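Local coordinates for protein CDA peptide synthetase I (Streptomyces coelicolor, PDB 4JN3) that forms the first condensation domain of a peptide synthetase, an alpha/beta fold built around two separate mixed beta-sheets, at residues Cys80-Glu85 with Thr99-Arg104; Gly235-Ala240 with Asn412-Gly417; Arg244-Pro249 with Val423-Phe428. One frame throughout, in Å; residues are numbered along the deposited sequence.

Contact 1: residues Cys80-Glu85 with Thr99-Arg104; sequences CPPAPE and TPVLLR
The flat groups of this contact are two successive carbonyls, C80 and P81, and T99 meets them in different ways. The hydroxyl of T99 lies in the plane of the C80 carbonyl. It donates from OG1 to C80 O at 2.6 Å, and the C=O...donor angle is 156°. The backbone N of T99 instead sits above the P81 carbonyl plane. It donates to P81 O at 3.2 Å and is 49° out of that plane, so it does not follow a lone pair. T99 OG1 stands anti to its own carbonyl carbon (chi1 -75°), beside the backbone N. This places the two donors next to each other, facing consecutive acceptors. At P82 the contact turns to carbon. P82 CA makes a CA-H...O contact of 3.3 Å with T99 O. The proline ring continues toward V101, with P82 CB 4.3 Å from V101 CG2. A water completes the join: it accepts from A83 N at 2.9 Å and donates to T99 O at 2.7 Å. P135 packs on both C80 and T99. V101 also packs on L53, R54 and V57 of helix 46-58. P81 and P82 have no N-H to give, so the chain here offers the C80 and P81 carbonyls and the P82 CA-H. The hydrogen-bond donors come from T99, A83 and the water, and T99 pins the start of a proline-rich loop to the approach to strand 103-107.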
loop_
_atom_site.group_PDB
_atom_site.type_symbol
_atom_site.label_atom_id
_atom_site.label_comp_id
_atom_site.label_asym_id
_atom_site.label_seq_id
_atom_site.Cartn_x
_atom_site.Cartn_y
_atom_site.Cartn_z
ATOM N N CYS A 80 -5.517 -12.795 19.555
ATOM C CA CYS A 80 -6.483 -12.435 20.591
ATOM C C CYS A 80 -7.888 -12.297 20.011
ATOM O O CYS A 80 -8.228 -11.258 19.453
ATOM C CB CYS A 80 -6.088 -11.112 21.251
ATOM S SG CYS A 80 -4.458 -11.082 22.030
ATOM N N PRO A 81 -8.715 -13.344 20.145
ATOM C CA PRO A 81 -10.078 -13.271 19.610
ATOM C C PRO A 81 -10.841 -12.078 20.177
ATOM O O PRO A 81 -10.507 -11.600 21.255
ATOM C CB PRO A 81 -10.718 -14.578 20.093
ATOM C CG PRO A 81 -9.567 -15.509 20.299
ATOM C CD PRO A 81 -8.431 -14.646 20.774
ATOM N N PRO A 82 -11.847 -11.584 19.442
ATOM C CA PRO A 82 -12.725 -10.534 19.965
ATOM C C PRO A 82 -13.606 -11.098 21.075
ATOM O O PRO A 82 -13.679 -12.318 21.241
ATOM C CB PRO A 82 -13.596 -10.166 18.758
ATOM C CG PRO A 82 -12.864 -10.706 17.564
ATOM C CD PRO A 82 -12.171 -11.932 18.049
ATOM N N ALA A 83 -14.268 -10.217 21.813
ATOM C CA ALA A 83 -15.187 -10.639 22.865
ATOM C C ALA A 83 -16.349 -11.404 22.243
ATOM O O ALA A 83 -16.667 -11.209 21.069
ATOM C CB ALA A 83 -15.694 -9.430 23.626
ATOM N N PRO A 84 -16.981 -12.294 23.024
ATOM C CA PRO A 84 -18.164 -12.999 22.518
ATOM C C PRO A 84 -19.247 -12.010 22.098
ATOM O O PRO A 84 -19.300 -10.897 22.620
ATOM C CB PRO A 84 -18.629 -13.810 23.730
ATOM C CG PRO A 84 -17.388 -14.010 24.543
ATOM C CD PRO A 84 -16.608 -12.736 24.379
ATOM N N GLU A 85 -20.093 -12.405 21.152
ATOM C CA GLU A 85 -21.167 -11.535 20.690
ATOM C C GLU A 85 -21.989 -11.031 21.875
ATOM O O GLU A 85 -22.400 -11.813 22.733
ATOM C CB GLU A 85 -22.063 -12.275 19.689
ATOM C CG GLU A 85 -23.197 -11.436 19.110
ATOM C CD GLU A 85 -22.705 -10.320 18.205
ATOM O OE1 GLU A 85 -21.510 -10.331 17.833
ATOM O OE2 GLU A 85 -23.514 -9.429 17.865
ATOM N N THR A 99 -9.719 -8.492 21.304
ATOM C CA THR A 99 -9.633 -7.554 20.196
ATOM C C THR A 99 -10.924 -6.755 20.133
ATOM O O THR A 99 -11.999 -7.319 19.967
ATOM C CB THR A 99 -9.403 -8.286 18.861
ATOM O OG1 THR A 99 -8.041 -8.721 18.794
ATOM C CG2 THR A 99 -9.690 -7.364 17.676
ATOM N N PRO A 100 -10.827 -5.432 20.284
ATOM C CA PRO A 100 -12.046 -4.629 20.191
ATOM C C PRO A 100 -12.462 -4.466 18.734
ATOM O O PRO A 100 -11.613 -4.490 17.839
ATOM C CB PRO A 100 -11.620 -3.284 20.785
ATOM C CG PRO A 100 -10.165 -3.203 20.507
ATOM C CD PRO A 100 -9.634 -4.614 20.560
ATOM N N VAL A 101 -13.761 -4.320 18.504
ATOM C CA VAL A 101 -14.280 -4.073 17.167
ATOM C C VAL A 101 -15.309 -2.961 17.248
ATOM O O VAL A 101 -16.392 -3.143 17.800
ATOM C CB VAL A 101 -14.934 -5.325 16.559
ATOM C CG1 VAL A 101 -15.479 -5.009 15.172
ATOM C CG2 VAL A 101 -13.933 -6.473 16.492
ATOM N N LEU A 102 -14.953 -1.800 16.713
ATOM C CA LEU A 102 -15.829 -0.640 16.747
ATOM C C LEU A 102 -15.941 -0.016 15.360
ATOM O O LEU A 102 -14.937 0.362 14.761
ATOM C CB LEU A 102 -15.279 0.404 17.720
ATOM C CG LEU A 102 -15.938 1.788 17.673
ATOM C CD1 LEU A 102 -17.390 1.724 18.136
ATOM C CD2 LEU A 102 -15.153 2.786 18.508
ATOM N N LEU A 103 -17.159 0.088 14.846
ATOM C CA LEU A 103 -17.376 0.856 13.628
ATOM C C LEU A 103 -17.986 2.194 14.012
ATOM O O LEU A 103 -19.170 2.271 14.359
ATOM C CB LEU A 103 -18.291 0.109 12.660
ATOM C CG LEU A 103 -18.574 0.833 11.342
ATOM C CD1 LEU A 103 -17.269 1.094 10.596
ATOM C CD2 LEU A 103 -19.546 0.039 10.477
ATOM N N ARG A 104 -17.175 3.245 13.980
ATOM C CA ARG A 104 -17.673 4.571 14.314
ATOM C C ARG A 104 -18.664 5.001 13.255
ATOM O O ARG A 104 -18.521 4.649 12.089
ATOM C CB ARG A 104 -16.529 5.583 14.377
ATOM C CG ARG A 104 -15.456 5.278 15.403
ATOM C CD ARG A 104 -14.416 6.389 15.399
ATOM N NE ARG A 104 -13.199 6.051 16.133
ATOM C CZ ARG A 104 -12.221 5.287 15.653
ATOM N NH1 ARG A 104 -12.324 4.748 14.441
ATOM N NH2 ARG A 104 -11.147 5.046 16.393
HETATM O O HOH W 1 -14.491 -7.412 20.934
#

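Contact 2: residues Gly235-Ala240 with Asn412-Gly417; sequences GGRALA and NPQVYG
L239 packs against an Asx turn that opens at N412, in the loop between strand 404-411 and helix 418-437. In this turn N412 OD1 accepts from Q414 N at 2.7 Å, in the carbonyl plane. The N412 torsion (chi1 179°) sets CG beside the carbonyl carbon, on the side from which OD1 meets Q414 N. N412 O takes two more backbone donors, V415 N and Y416 N. The other segment is the irregular chain leading into strand 242-248. Its L239 reaches the turn with CD1, which touches two amides at once: N412 ND2 and Q414 CD, each 3.6 Å away. The leucine and the Q414 side chain cross at about a right angle. L239 CD2, the other branch, lies over the centre of one face of the R237 guanidinium. That guanidinium is turned 68° from the Q414 amide plane, with R237 NH1 3.9 Å from Q414 NE2. P413 sits beside A240, the residue after L239, with P413 CD 3.4 Å from A240 O. Bonds outside the contact hold both segments: N412 ND2 donates to T390 O, L239 pairs with T390 through the backbone, and A240 N bonds to H31 ND1. At the outer edge a water links the segments. It donates to Q414 OE1 at 2.6 Å and accepts a weak bond from R237 N at 3.3 Å.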
loop_
_atom_site.group_PDB
_atom_site.type_symbol
_atom_site.label_atom_id
_atom_site.label_comp_id
_atom_site.label_asym_id
_atom_site.label_seq_id
_atom_site.Cartn_x
_atom_site.Cartn_y
_atom_site.Cartn_z
ATOM N N GLY A 235 18.161 12.870 2.033
ATOM C CA GLY A 235 17.275 11.911 2.667
ATOM C C GLY A 235 17.662 11.520 4.079
ATOM O O GLY A 235 18.839 11.527 4.442
ATOM N N GLY A 236 16.656 11.171 4.877
ATOM C CA GLY A 236 16.857 10.748 6.251
ATOM C C GLY A 236 15.899 9.643 6.664
ATOM O O GLY A 236 15.840 8.590 6.029
ATOM N N ARG A 237 15.142 9.885 7.729
ATOM C CA ARG A 237 14.223 8.891 8.274
ATOM C C ARG A 237 12.979 8.735 7.401
ATOM O O ARG A 237 12.556 9.683 6.740
ATOM C CB ARG A 237 13.788 9.305 9.682
ATOM C CG ARG A 237 14.915 9.809 10.572
ATOM C CD ARG A 237 14.416 10.913 11.496
ATOM N NE ARG A 237 13.217 10.508 12.228
ATOM C CZ ARG A 237 12.349 11.357 12.770
ATOM N NH1 ARG A 237 12.539 12.665 12.656
ATOM N NH2 ARG A 237 11.286 10.900 13.418
ATOM N N ALA A 238 12.394 7.540 7.403
ATOM C CA ALA A 238 11.095 7.331 6.768
ATOM C C ALA A 238 10.013 7.899 7.676
ATOM O O ALA A 238 9.922 7.530 8.845
ATOM C CB ALA A 238 10.852 5.851 6.507
ATOM N N LEU A 239 9.202 8.805 7.138
ATOM C CA LEU A 239 8.185 9.492 7.923
ATOM C C LEU A 239 6.822 9.414 7.252
ATOM O O LEU A 239 6.730 9.207 6.042
ATOM C CB LEU A 239 8.560 10.967 8.100
ATOM C CG LEU A 239 9.926 11.288 8.715
ATOM C CD1 LEU A 239 10.250 12.762 8.533
ATOM C CD2 LEU A 239 9.966 10.895 10.190
ATOM N N ALA A 240 5.767 9.598 8.042
ATOM C CA ALA A 240 4.414 9.673 7.505
ATOM C C ALA A 240 4.343 10.803 6.486
ATOM O O ALA A 240 4.779 11.923 6.762
ATOM C CB ALA A 240 3.411 9.899 8.619
ATOM N N ASN A 412 7.696 12.969 1.912
ATOM C CA ASN A 412 8.287 13.173 3.229
ATOM C C ASN A 412 8.239 14.666 3.539
ATOM O O ASN A 412 8.679 15.480 2.728
ATOM C CB ASN A 412 9.721 12.645 3.227
ATOM C CG ASN A 412 10.421 12.839 4.553
ATOM O OD1 ASN A 412 10.507 13.953 5.061
ATOM N ND2 ASN A 412 10.930 11.752 5.118
ATOM N N PRO A 413 7.676 15.036 4.704
ATOM C CA PRO A 413 7.441 16.450 5.024
ATOM C C PRO A 413 8.730 17.256 5.224
ATOM O O PRO A 413 8.686 18.488 5.213
ATOM C CB PRO A 413 6.626 16.386 6.327
ATOM C CG PRO A 413 6.997 15.086 6.940
ATOM C CD PRO A 413 7.203 14.143 5.776
ATOM N N GLN A 414 9.855 16.573 5.408
ATOM C CA GLN A 414 11.150 17.242 5.508
ATOM C C GLN A 414 11.709 17.516 4.117
ATOM O O GLN A 414 12.714 18.211 3.963
ATOM C CB GLN A 414 12.144 16.390 6.303
ATOM C CG GLN A 414 11.763 16.183 7.761
ATOM C CD GLN A 414 12.783 15.361 8.531
ATOM O OE1 GLN A 414 13.697 14.771 7.951
ATOM N NE2 GLN A 414 12.629 15.318 9.851
ATOM N N VAL A 415 11.051 16.962 3.103
ATOM C CA VAL A 415 11.518 17.082 1.729
ATOM C C VAL A 415 10.566 17.923 0.881
ATOM O O VAL A 415 11.005 18.721 0.054
ATOM C CB VAL A 415 11.713 15.694 1.079
ATOM C CG1 VAL A 415 12.324 15.834 -0.305
ATOM C CG2 VAL A 415 12.583 14.815 1.958
ATOM N N TYR A 416 9.263 17.749 1.090
ATOM C CA TYR A 416 8.264 18.490 0.328
ATOM C C TYR A 416 7.229 19.151 1.222
ATOM O O TYR A 416 6.787 18.564 2.206
ATOM C CB TYR A 416 7.493 17.558 -0.617
ATOM C CG TYR A 416 8.333 16.661 -1.490
ATOM C CD1 TYR A 416 8.631 17.014 -2.801
ATOM C CD2 TYR A 416 8.808 15.447 -1.013
ATOM C CE1 TYR A 416 9.396 16.189 -3.604
ATOM C CE2 TYR A 416 9.571 14.616 -1.809
ATOM C CZ TYR A 416 9.862 14.992 -3.103
ATOM O OH TYR A 416 10.621 14.165 -3.899
ATOM N N GLY A 417 6.822 20.361 0.859
ATOM C CA GLY A 417 5.593 20.924 1.381
ATOM C C GLY A 417 4.460 20.465 0.480
ATOM O O GLY A 417 4.710 19.955 -0.613
HETATM O O HOH W 2 15.330 12.991 8.921
#

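Contact 3: residues Arg244-Pro249 with Val423-Phe428; sequences RSLGLP and VLQERF
E426 lies against L246 with its carboxylate, which is held by a salt bridge from E426 OE2 to R430 NE, one helical turn further on. The other oxygen, E426 OE1, lies alongside the leucine in a loose contact, 4.3 Å from L246 CD2. Q425 makes the largest share of the contact, with L246 next. The Q425 side chain is straight, with CG anti to the backbone N (chi1 -177°), and it carries the amide from the helix to the strand. There Q425 CD lies 3.7 Å from L246 CB and 3.8 Å from R244 O. The amide is probably turned over in the model, and its reversal could give a hydrogen bond to the R244 carbonyl. R244 starts toward the helix, but its guanidinium leads away, and the side chain packs on L421 and T422. S245 points the other way and bonds through OG to D408 OD1. The axes of 244-248 and 423-428 come within 9.6 Å at closest approach and lie 30° from parallel. Strand 242-248 is an edge of the four-stranded sheet, paired with strand 404-411. Helix 418-437 also packs on F409 of that second strand through L424, Q425 and F428, and helix 267-283 meets L424, R427 and F428.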
loop_
_atom_site.group_PDB
_atom_site.type_symbol
_atom_site.label_atom_id
_atom_site.label_comp_id
_atom_site.label_asym_id
_atom_site.label_seq_id
_atom_site.Cartn_x
_atom_site.Cartn_y
_atom_site.Cartn_z
ATOM N N ARG A 244 -0.923 14.536 -1.358
ATOM C CA ARG A 244 -1.714 15.320 -2.292
ATOM C C ARG A 244 -2.308 14.401 -3.359
ATOM O O ARG A 244 -1.582 13.687 -4.051
ATOM C CB ARG A 244 -0.886 16.451 -2.905
ATOM C CG ARG A 244 -0.588 17.584 -1.914
ATOM C CD ARG A 244 -1.876 18.225 -1.386
ATOM N NE ARG A 244 -1.616 19.245 -0.364
ATOM C CZ ARG A 244 -1.575 19.006 0.945
ATOM N NH1 ARG A 244 -1.779 17.778 1.411
ATOM N NH2 ARG A 244 -1.335 19.998 1.797
ATOM N N SER A 245 -3.635 14.412 -3.456
ATOM C CA SER A 245 -4.362 13.481 -4.316
ATOM C C SER A 245 -5.018 14.202 -5.492
ATOM O O SER A 245 -5.676 15.232 -5.321
ATOM C CB SER A 245 -5.417 12.732 -3.489
ATOM O OG SER A 245 -6.075 11.728 -4.251
ATOM N N LEU A 246 -4.840 13.651 -6.688
ATOM C CA LEU A 246 -5.407 14.238 -7.893
ATOM C C LEU A 246 -6.255 13.213 -8.638
ATOM O O LEU A 246 -5.779 12.124 -8.961
ATOM C CB LEU A 246 -4.290 14.748 -8.804
ATOM C CG LEU A 246 -4.721 15.361 -10.134
ATOM C CD1 LEU A 246 -5.569 16.598 -9.888
ATOM C CD2 LEU A 246 -3.500 15.691 -10.977
ATOM N N GLY A 247 -7.513 13.555 -8.897
ATOM C CA GLY A 247 -8.390 12.681 -9.655
ATOM C C GLY A 247 -8.327 12.989 -11.141
ATOM O O GLY A 247 -8.397 14.148 -11.539
ATOM N N LEU A 248 -8.175 11.953 -11.962
ATOM C CA LEU A 248 -8.156 12.120 -13.413
ATOM C C LEU A 248 -9.246 11.260 -14.054
ATOM O O LEU A 248 -9.257 10.038 -13.880
ATOM C CB LEU A 248 -6.788 11.730 -13.982
ATOM C CG LEU A 248 -5.545 12.430 -13.431
ATOM C CD1 LEU A 248 -4.286 11.765 -13.959
ATOM C CD2 LEU A 248 -5.558 13.910 -13.784
ATOM N N PRO A 249 -10.171 11.894 -14.790
ATOM C CA PRO A 249 -11.271 11.180 -15.451
ATOM C C PRO A 249 -10.770 10.388 -16.662
ATOM O O PRO A 249 -9.665 10.640 -17.133
ATOM C CB PRO A 249 -12.188 12.317 -15.912
ATOM C CG PRO A 249 -11.256 13.462 -16.136
ATOM C CD PRO A 249 -10.207 13.342 -15.067
ATOM N N VAL A 423 2.651 20.919 -7.301
ATOM C CA VAL A 423 3.350 21.401 -8.491
ATOM C C VAL A 423 4.021 20.264 -9.258
ATOM O O VAL A 423 3.911 20.175 -10.483
ATOM C CB VAL A 423 4.412 22.462 -8.134
ATOM C CG1 VAL A 423 5.340 22.708 -9.323
ATOM C CG2 VAL A 423 3.741 23.749 -7.684
ATOM N N LEU A 424 4.722 19.400 -8.531
ATOM C CA LEU A 424 5.436 18.281 -9.133
ATOM C C LEU A 424 4.460 17.292 -9.768
ATOM O O LEU A 424 4.702 16.768 -10.859
ATOM C CB LEU A 424 6.269 17.566 -8.070
ATOM C CG LEU A 424 7.294 16.549 -8.567
ATOM C CD1 LEU A 424 8.361 17.252 -9.393
ATOM C CD2 LEU A 424 7.921 15.798 -7.395
ATOM N N GLN A 425 3.363 17.039 -9.065
ATOM C CA GLN A 425 2.340 16.105 -9.510
ATOM C C GLN A 425 1.733 16.547 -10.837
ATOM O O GLN A 425 1.575 15.744 -11.758
ATOM C CB GLN A 425 1.257 16.013 -8.441
ATOM C CG GLN A 425 0.149 15.018 -8.706
ATOM C CD GLN A 425 -0.833 14.996 -7.562
ATOM O OE1 GLN A 425 -1.086 13.952 -6.953
ATOM N NE2 GLN A 425 -1.380 16.160 -7.242
ATOM N N GLU A 426 1.389 17.828 -10.926
ATOM C CA GLU A 426 0.791 18.380 -12.137
ATOM C C GLU A 426 1.751 18.261 -13.310
ATOM O O GLU A 426 1.370 17.822 -14.394
ATOM C CB GLU A 426 0.392 19.846 -11.932
ATOM C CG GLU A 426 -0.083 20.546 -13.203
ATOM C CD GLU A 426 -1.404 20.004 -13.715
ATOM O OE1 GLU A 426 -2.046 19.216 -12.991
ATOM O OE2 GLU A 426 -1.804 20.368 -14.842
ATOM N N ARG A 427 3.002 18.651 -13.092
ATOM C CA ARG A 427 4.004 18.550 -14.144
ATOM C C ARG A 427 4.189 17.099 -14.582
ATOM O O ARG A 427 4.307 16.817 -15.778
ATOM C CB ARG A 427 5.330 19.175 -13.699
ATOM C CG ARG A 427 5.223 20.673 -13.437
ATOM C CD ARG A 427 6.556 21.280 -13.032
ATOM N NE ARG A 427 7.615 20.918 -13.966
ATOM C CZ ARG A 427 8.623 20.107 -13.668
ATOM N NH1 ARG A 427 8.718 19.587 -12.450
ATOM N NH2 ARG A 427 9.543 19.828 -14.580
ATOM N N PHE A 428 4.179 16.173 -13.623
ATOM C CA PHE A 428 4.311 14.759 -13.968
ATOM C C PHE A 428 3.148 14.205 -14.790
ATOM O O PHE A 428 3.365 13.579 -15.826
ATOM C CB PHE A 428 4.504 13.872 -12.734
ATOM C CG PHE A 428 4.394 12.406 -13.047
ATOM C CD1 PHE A 428 5.386 11.765 -13.770
ATOM C CD2 PHE A 428 3.290 11.673 -12.642
ATOM C CE1 PHE A 428 5.285 10.420 -14.080
ATOM C CE2 PHE A 428 3.183 10.324 -12.949
ATOM C CZ PHE A 428 4.184 9.699 -13.669
#

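From the N terminus, the chain first meets contact 1, which closes a short loop between strands 75-79 and 103-107. The latter is an outermost strand of the six-stranded sheet. Contacts 2 and 3 follow much later and close long excursions, with 171 and 173 residues between their segments. These segments alternate along the chain, so the two contacts cross. Contact 2 joins the loops leading into strand 242-248 and helix 418-437. Contact 3 ties that strand, an edge of the four-stranded sheet, to the helix itself. They touch directly: Y416 CE1 is 4.1 Å from L424 CD2. Contact 1 stands apart, its centre 35 Å from that of contact 2 and 39 Å from that of contact 3.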